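PDB 6QQL: glutamine cyclotransferase from Porphyromonas gingivalis W83, which probably catalyses the zinc-dependent cyclisation of N-terminal glutamine in peptides to pyroglutamate, as a mammalian-like type II glutaminyl cyclase. Local coordinates for residues T210-Y215 with I242-G247; S219-L224 with P263-I268; A69-Q74 with R89-S94. All coordinates share one frame; numbering follows the deposited sequence.

Contact 1: T210-Y215 with I242-G247; sequences TFYWEY and IQADGG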
# COMPACT_ATOMS: atom_id res chain seq x y z
N THR A 210 -0.07 15.15 1.25
CA THR A 210 -0.82 15.53 2.45
C THR A 210 -1.61 14.32 2.92
O THR A 210 -2.45 13.79 2.18
CB THR A 210 -1.80 16.69 2.16
OG1 THR A 210 -2.70 16.32 1.11
CG2 THR A 210 -1.07 17.93 1.70
N PHE A 211 -1.36 13.88 4.15
CA PHE A 211 -2.06 12.73 4.72
C PHE A 211 -3.03 13.23 5.80
O PHE A 211 -2.63 13.49 6.94
CB PHE A 211 -1.07 11.71 5.27
CG PHE A 211 -0.02 11.32 4.27
CD1 PHE A 211 -0.36 10.69 3.09
CD2 PHE A 211 1.32 11.60 4.51
CE1 PHE A 211 0.60 10.34 2.17
CE2 PHE A 211 2.30 11.24 3.59
CZ PHE A 211 1.94 10.61 2.42
N TYR A 212 -4.31 13.31 5.43
CA TYR A 212 -5.41 13.64 6.32
C TYR A 212 -6.10 12.36 6.77
O TYR A 212 -5.81 11.27 6.29
CB TYR A 212 -6.42 14.56 5.63
CG TYR A 212 -5.84 15.88 5.19
CD1 TYR A 212 -5.80 16.97 6.06
CD2 TYR A 212 -5.33 16.04 3.92
CE1 TYR A 212 -5.27 18.19 5.65
CE2 TYR A 212 -4.80 17.25 3.50
CZ TYR A 212 -4.77 18.32 4.36
OH TYR A 212 -4.23 19.53 3.95
N TRP A 213 -7.00 12.51 7.74
CA TRP A 213 -7.83 11.41 8.24
C TRP A 213 -8.82 10.95 7.16
O TRP A 213 -9.82 11.64 6.91
CB TRP A 213 -8.58 11.83 9.49
CG TRP A 213 -7.74 12.28 10.64
CD1 TRP A 213 -6.49 11.87 10.95
CD2 TRP A 213 -8.13 13.22 11.66
NE1 TRP A 213 -6.05 12.50 12.09
CE2 TRP A 213 -7.04 13.33 12.55
CE3 TRP A 213 -9.28 13.98 11.90
CZ2 TRP A 213 -7.08 14.15 13.67
CZ3 TRP A 213 -9.32 14.81 13.01
CH2 TRP A 213 -8.22 14.89 13.89
N GLU A 214 -8.56 9.80 6.55
CA GLU A 214 -9.54 9.16 5.67
C GLU A 214 -10.75 8.76 6.50
O GLU A 214 -10.61 8.25 7.62
CB GLU A 214 -8.93 7.92 5.00
CG GLU A 214 -9.74 7.37 3.84
CD GLU A 214 -10.91 6.49 4.28
OE1 GLU A 214 -12.03 6.68 3.73
OE2 GLU A 214 -10.74 5.62 5.16
N TYR A 215 -11.95 9.00 5.95
CA TYR A 215 -13.17 8.91 6.76
C TYR A 215 -13.36 7.52 7.36
O TYR A 215 -13.58 7.38 8.57
CB TYR A 215 -14.41 9.32 5.97
CG TYR A 215 -15.65 9.14 6.83
CD1 TYR A 215 -15.89 9.98 7.91
CD2 TYR A 215 -16.58 8.13 6.58
CE1 TYR A 215 -17.00 9.82 8.71
CE2 TYR A 215 -17.70 7.97 7.37
CZ TYR A 215 -17.91 8.81 8.44
OH TYR A 215 -19.03 8.65 9.25
N ILE A 242 -1.46 15.48 8.70
CA ILE A 242 -2.29 16.59 9.15
C ILE A 242 -3.48 16.04 9.94
O ILE A 242 -4.21 15.17 9.46
CB ILE A 242 -2.74 17.44 7.96
CG1 ILE A 242 -1.58 17.61 6.98
CG2 ILE A 242 -3.19 18.81 8.44
CD1 ILE A 242 -0.33 18.15 7.61
N GLN A 243 -3.67 16.57 11.14
CA GLN A 243 -4.71 16.10 12.06
C GLN A 243 -6.01 16.85 11.77
O GLN A 243 -6.36 17.84 12.42
CB GLN A 243 -4.24 16.25 13.50
CG GLN A 243 -2.92 15.53 13.73
CD GLN A 243 -2.79 14.88 15.10
OE1 GLN A 243 -3.58 13.99 15.47
NE2 GLN A 243 -1.78 15.31 15.87
N ALA A 244 -6.71 16.37 10.76
CA ALA A 244 -7.89 17.03 10.22
C ALA A 244 -8.54 16.09 9.22
O ALA A 244 -7.88 15.22 8.66
CB ALA A 244 -7.52 18.36 9.54
N ASP A 245 -9.85 16.25 9.03
CA ASP A 245 -10.59 15.37 8.14
C ASP A 245 -10.13 15.51 6.70
O ASP A 245 -9.83 16.62 6.23
CB ASP A 245 -12.09 15.67 8.24
CG ASP A 245 -12.61 15.50 9.65
OD1 ASP A 245 -12.75 14.34 10.11
OD2 ASP A 245 -12.86 16.54 10.32
N GLY A 246 -10.02 14.37 6.01
CA GLY A 246 -9.73 14.29 4.59
C GLY A 246 -10.92 13.79 3.80
O GLY A 246 -11.99 14.39 3.84
N GLY A 247 -10.75 12.68 3.06
CA GLY A 247 -11.80 12.17 2.21
C GLY A 247 -12.32 10.79 2.62
O GLY A 247 -11.76 10.10 3.49
O HOH W 1 -11.74 12.41 8.51

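Contact 2: S219-L224 with P263-I268; sequences SYAPGL and PCIDII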
# COMPACT_ATOMS: atom_id res chain seq x y z
N SER A 219 -13.45 6.40 11.14
CA SER A 219 -14.65 5.80 11.71
C SER A 219 -14.33 4.50 12.43
O SER A 219 -14.67 4.32 13.60
CB SER A 219 -15.70 5.55 10.63
OG SER A 219 -16.30 6.75 10.19
N TYR A 220 -13.63 3.59 11.76
CA TYR A 220 -13.47 2.25 12.31
C TYR A 220 -12.16 2.05 13.07
O TYR A 220 -11.99 1.00 13.69
CB TYR A 220 -13.60 1.24 11.16
CG TYR A 220 -14.97 1.29 10.50
CD1 TYR A 220 -16.02 0.51 10.98
CD2 TYR A 220 -15.22 2.14 9.42
CE1 TYR A 220 -17.29 0.54 10.38
CE2 TYR A 220 -16.49 2.18 8.82
CZ TYR A 220 -17.52 1.38 9.31
OH TYR A 220 -18.78 1.39 8.75
N ALA A 221 -11.25 3.01 13.09
CA ALA A 221 -10.03 2.75 13.84
C ALA A 221 -9.55 4.00 14.57
O ALA A 221 -8.37 4.34 14.51
CB ALA A 221 -8.95 2.23 12.91
N PRO A 222 -10.43 4.66 15.33
CA PRO A 222 -10.06 5.97 15.88
C PRO A 222 -8.80 5.93 16.71
O PRO A 222 -7.97 6.84 16.61
CB PRO A 222 -11.28 6.35 16.71
CG PRO A 222 -11.90 5.03 17.09
CD PRO A 222 -11.70 4.17 15.89
N GLY A 223 -8.60 4.88 17.51
CA GLY A 223 -7.39 4.82 18.29
C GLY A 223 -6.19 4.64 17.40
O GLY A 223 -5.17 5.33 17.57
N LEU A 224 -6.32 3.77 16.41
CA LEU A 224 -5.24 3.54 15.45
C LEU A 224 -4.84 4.82 14.73
O LEU A 224 -3.68 5.22 14.76
CB LEU A 224 -5.70 2.48 14.45
CG LEU A 224 -4.65 2.03 13.44
CD1 LEU A 224 -3.30 1.80 14.12
CD2 LEU A 224 -5.19 0.79 12.74
N PRO A 263 -9.72 -3.35 12.39
CA PRO A 263 -9.64 -1.89 12.29
C PRO A 263 -8.42 -1.48 11.48
O PRO A 263 -7.28 -1.80 11.84
CB PRO A 263 -9.54 -1.43 13.75
CG PRO A 263 -8.96 -2.58 14.44
CD PRO A 263 -9.49 -3.82 13.76
N CYS A 264 -8.66 -0.81 10.35
CA CYS A 264 -7.60 -0.41 9.44
C CYS A 264 -7.63 1.09 9.19
O CYS A 264 -8.68 1.73 9.30
CB CYS A 264 -7.72 -1.17 8.11
SG CYS A 264 -7.68 -2.98 8.32
N ILE A 265 -6.44 1.67 8.92
CA ILE A 265 -6.32 3.04 8.46
C ILE A 265 -5.58 3.06 7.12
O ILE A 265 -4.78 2.18 6.80
CB ILE A 265 -5.61 3.98 9.45
CG1 ILE A 265 -4.11 3.65 9.51
CG2 ILE A 265 -6.31 3.96 10.81
CD1 ILE A 265 -3.35 4.36 10.60
N ASP A 266 -5.81 4.13 6.38
CA ASP A 266 -5.24 4.33 5.06
C ASP A 266 -4.39 5.60 5.08
O ASP A 266 -4.92 6.72 5.07
CB ASP A 266 -6.36 4.43 4.03
CG ASP A 266 -5.87 4.27 2.62
OD1 ASP A 266 -4.66 4.01 2.42
OD2 ASP A 266 -6.69 4.42 1.70
N ILE A 267 -3.07 5.44 5.06
CA ILE A 267 -2.17 6.57 4.88
C ILE A 267 -2.08 6.81 3.37
O ILE A 267 -1.44 6.04 2.65
CB ILE A 267 -0.79 6.32 5.50
CG1 ILE A 267 -0.91 6.08 7.00
CG2 ILE A 267 0.09 7.54 5.30
CD1 ILE A 267 0.16 5.17 7.56
N ILE A 268 -2.75 7.85 2.88
CA ILE A 268 -2.94 8.06 1.45
C ILE A 268 -2.88 9.55 1.13
O ILE A 268 -3.47 10.38 1.83
CB ILE A 268 -4.27 7.44 0.97
CG1 ILE A 268 -4.51 7.76 -0.52
CG2 ILE A 268 -5.43 7.90 1.85
CD1 ILE A 268 -5.55 6.85 -1.18

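Contact 3: A69-Q74 with R89-S94; sequences AAVQEQ and RNIIAS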
# COMPACT_ATOMS: atom_id res chain seq x y z
N ALA A 69 10.98 -13.23 5.72
CA ALA A 69 9.54 -13.47 5.77
C ALA A 69 9.22 -14.82 5.15
O ALA A 69 9.85 -15.23 4.18
CB ALA A 69 8.78 -12.37 5.04
N ALA A 70 8.25 -15.51 5.74
CA ALA A 70 7.66 -16.69 5.12
C ALA A 70 6.62 -16.19 4.13
O ALA A 70 5.60 -15.61 4.52
CB ALA A 70 7.02 -17.58 6.18
N VAL A 71 6.89 -16.37 2.84
CA VAL A 71 6.09 -15.70 1.83
C VAL A 71 5.14 -16.68 1.17
O VAL A 71 5.57 -17.70 0.62
CB VAL A 71 6.98 -15.01 0.78
CG1 VAL A 71 6.09 -14.31 -0.22
CG2 VAL A 71 7.91 -14.04 1.47
N GLN A 72 3.86 -16.34 1.19
CA GLN A 72 2.79 -17.14 0.61
C GLN A 72 2.15 -16.36 -0.53
O GLN A 72 1.90 -15.16 -0.42
CB GLN A 72 1.72 -17.51 1.66
CG GLN A 72 2.04 -18.69 2.53
CD GLN A 72 1.97 -20.00 1.77
OE1 GLN A 72 1.71 -20.03 0.57
NE2 GLN A 72 2.21 -21.10 2.48
N GLU A 73 1.84 -17.07 -1.62
CA GLU A 73 1.19 -16.47 -2.78
C GLU A 73 -0.23 -17.00 -2.90
O GLU A 73 -0.46 -18.22 -2.84
CB GLU A 73 1.98 -16.76 -4.07
CG GLU A 73 3.47 -16.45 -4.01
CD GLU A 73 4.15 -16.58 -5.37
OE1 GLU A 73 5.10 -17.39 -5.51
OE2 GLU A 73 3.72 -15.88 -6.30
N GLN A 74 -1.17 -16.09 -3.12
CA GLN A 74 -2.58 -16.41 -3.27
C GLN A 74 -3.00 -15.93 -4.65
O GLN A 74 -3.01 -14.72 -4.91
CB GLN A 74 -3.41 -15.75 -2.16
CG GLN A 74 -4.89 -15.86 -2.38
CD GLN A 74 -5.67 -14.86 -1.53
OE1 GLN A 74 -5.42 -13.65 -1.60
NE2 GLN A 74 -6.65 -15.35 -0.77
N ARG A 89 -2.83 -12.02 -8.28
CA ARG A 89 -1.70 -12.57 -7.51
C ARG A 89 -1.51 -11.70 -6.27
O ARG A 89 -0.85 -10.66 -6.33
CB ARG A 89 -0.44 -12.63 -8.37
CG ARG A 89 0.77 -13.36 -7.75
CD ARG A 89 1.87 -13.46 -8.81
NE ARG A 89 3.15 -13.99 -8.34
CZ ARG A 89 4.31 -13.79 -8.97
NH1 ARG A 89 4.36 -13.06 -10.08
NH2 ARG A 89 5.44 -14.29 -8.47
N ASN A 90 -2.12 -12.11 -5.17
CA ASN A 90 -1.88 -11.49 -3.87
C ASN A 90 -0.67 -12.13 -3.22
O ASN A 90 -0.47 -13.34 -3.33
CB ASN A 90 -3.10 -11.62 -2.95
CG ASN A 90 -4.26 -10.72 -3.36
OD1 ASN A 90 -4.06 -9.66 -3.95
ND2 ASN A 90 -5.48 -11.18 -3.09
N ILE A 91 0.13 -11.32 -2.54
CA ILE A 91 1.39 -11.76 -1.95
C ILE A 91 1.32 -11.54 -0.44
O ILE A 91 1.16 -10.40 0.01
CB ILE A 91 2.59 -11.02 -2.58
CG1 ILE A 91 2.62 -11.29 -4.09
CG2 ILE A 91 3.91 -11.50 -1.94
CD1 ILE A 91 3.47 -10.34 -4.91
N ILE A 92 1.38 -12.62 0.32
CA ILE A 92 1.31 -12.56 1.78
C ILE A 92 2.68 -12.93 2.34
O ILE A 92 3.20 -14.02 2.07
CB ILE A 92 0.22 -13.48 2.34
CG1 ILE A 92 -1.16 -13.12 1.79
CG2 ILE A 92 0.19 -13.37 3.86
CD1 ILE A 92 -1.60 -13.94 0.62
N ALA A 93 3.24 -12.04 3.15
CA ALA A 93 4.54 -12.25 3.77
C ALA A 93 4.37 -12.19 5.28
O ALA A 93 3.80 -11.23 5.80
CB ALA A 93 5.53 -11.19 3.30
N SER A 94 4.91 -13.19 5.98
CA SER A 94 4.62 -13.40 7.39
C SER A 94 5.90 -13.46 8.21
O SER A 94 6.93 -13.98 7.76
CB SER A 94 3.82 -14.69 7.63
OG SER A 94 2.53 -14.58 7.06
O HOH W 2 2.34 -16.69 5.00

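Contact 1: T210-Y215 with I242-G247
Trp213 and Asp245 pair as a parallel beta bridge, and four backbone hydrogen bonds join the segments: Ile242 N to Phe211 O, Trp213 N to Ala244 O (3.0 Å), Gly246 N to Trp213 O (2.9 Å) and Tyr215 N to Gly247 O. The chain turns a corner at Ala244, the last residue of an inverse gamma turn centred on Gln243. That corner lies against the Trp213 indole, one ring face resting on peptide backbone: Ala244 N stands 3.4 Å above the ring plane, over the centre, while Gln243 C is displaced toward the rim. Asp245 OD1 and Gln243 OE1 lie at the indole edge, in its plane. A water donates to both Trp213 O and Asp245 OD1. The Tyr212 and Ile242 side chains run side by side, Ile242 CG1 over one face of the ring and Tyr212 CE1 3.5 Å from Ile242 CB, and Ala244 O sits at the ring edge. Glu214, the N-cap residue of helix 215-220, has CG anti to the backbone N (chi1 -166°), which sets Glu214 CG 3.4 Å from Gly247 O; its carboxylate is held by Ser217, His253 and the backbone N of Phe216 and Leu249. Trp213 meets Trp229 of helix 222-234 edge-to-face, so this surface pair of short strands lies against that helix, while Thr210 bonds to Tyr270 beyond strand 264-268.

Contact 2: S219-L224 with P263-I268
Ala221 and Leu224 pack on Pro263 and Ile265 where the break between helices 215-220 and 222-234 meets strand 264-268, one of the two outermost strands of the mixed sheet in the alpha/beta-hydrolase-type fold of this M28-family protein. No hydrogen bond joins the two segments; the contact is mainly apolar packing. Ala221 CB is the central point, touching Pro263 CB at 3.8 Å, Ile265 CG2 at 3.8 Å and Cys264 O. From the next turn, Leu224 crosses Ile265 obliquely, and its branch carbon CG reaches Ile265 CG2 at 3.7 Å and Ile265 CD1 at 3.9 Å. Ile265 can offer both methyl ends because CG1 sits in the crowded position between backbone N and carbonyl carbon (chi1 71°), which leaves CG2 beside the backbone N, within touch of both Ala221 and Leu224.

Ala221 owes its position to the break between the helices: it is the first residue to leave the helical path after helix 215-220, and also the N-cap residue of the helix that follows. Further out, backbone bonds from Pro263 and Ile265 to Gly198, and from Ile265 to Leu200, fix the edge strand against strand 197-202. Ile265 also packs on Ile225 and Val228 of helix 222-234, whereas Cys264, whose side chain leaves on the other side of the strand, touches His253 and Val256 of helix 253-260. Pro263 meets both helices: Pro263 CB is 3.5 Å from Tyr220 O, and Pro263 O is 3.4 Å from Leu224 CD2.

Contact 3: A69-Q74 with R89-S94
Glu73 and Arg89 run side by side from adjacent strands of a beta hairpin, pointing the same way and closing in a salt bridge. Arg89 is extended from CG to NE and presents the guanidinium edge: NE (2.8 Å) and NH2 (3.2 Å) both donate to the single oxygen Glu73 OE2, which lies in the guanidinium plane, while the carboxylate plane is turned 35° from it. NH2 also bridges to Asp58 and NH1 bonds to Arg54 O, so the guanidinium is tied to helix 51-66. On the other face Gln74 and Asn90 also lie alongside, their amides twisted 51° apart; Asn90 ND2, also bonded to Gly180 O, gives a nearly straight bond to Gln74 OE1 (2.9 Å), with Asn90 OD1 held by Asp164 N. Ile92 CD1 touches Gln74 CB at 3.8 Å. Val71 CG1 lies 4.0 Å from Ile91 CG2. Between the strands, antiparallel hydrogen-bonded pairs join Ala70 with Ser94, Gln72 with Ile92 and Gln74 with Asn90. Val71, Glu73 and Ala93 pack on helix 51-66, Gln74, Asn90 and Ile92 meet Trp184 of helix 179-186, and strand 157-163 bonds to the far edge of strand 85-95.

Overall arrangement
Contact 3 comes first along the chain and sits at one margin of the mixed six-stranded sheet, where strand 70-79 is outermost; contact 2 lies on strand 264-268 at the other margin, their centres about 23 Å apart. Contacts 1 and 2 follow with alternating segments: strand 211-213 leads into helix 215-220, and helix 222-234 into strand 241-243. Their centres are about 11 Å apart, and contact 1 packs on the outermost strand 264-268 through Phe211, whose CD1 lies 3.9 Å from Ile267 CG2. The centre of contact 1 is about 30 Å from that of contact 3, on the opposite side of the chain's centre. None of the three includes a zinc ligand (Asp133, Asp167, His283).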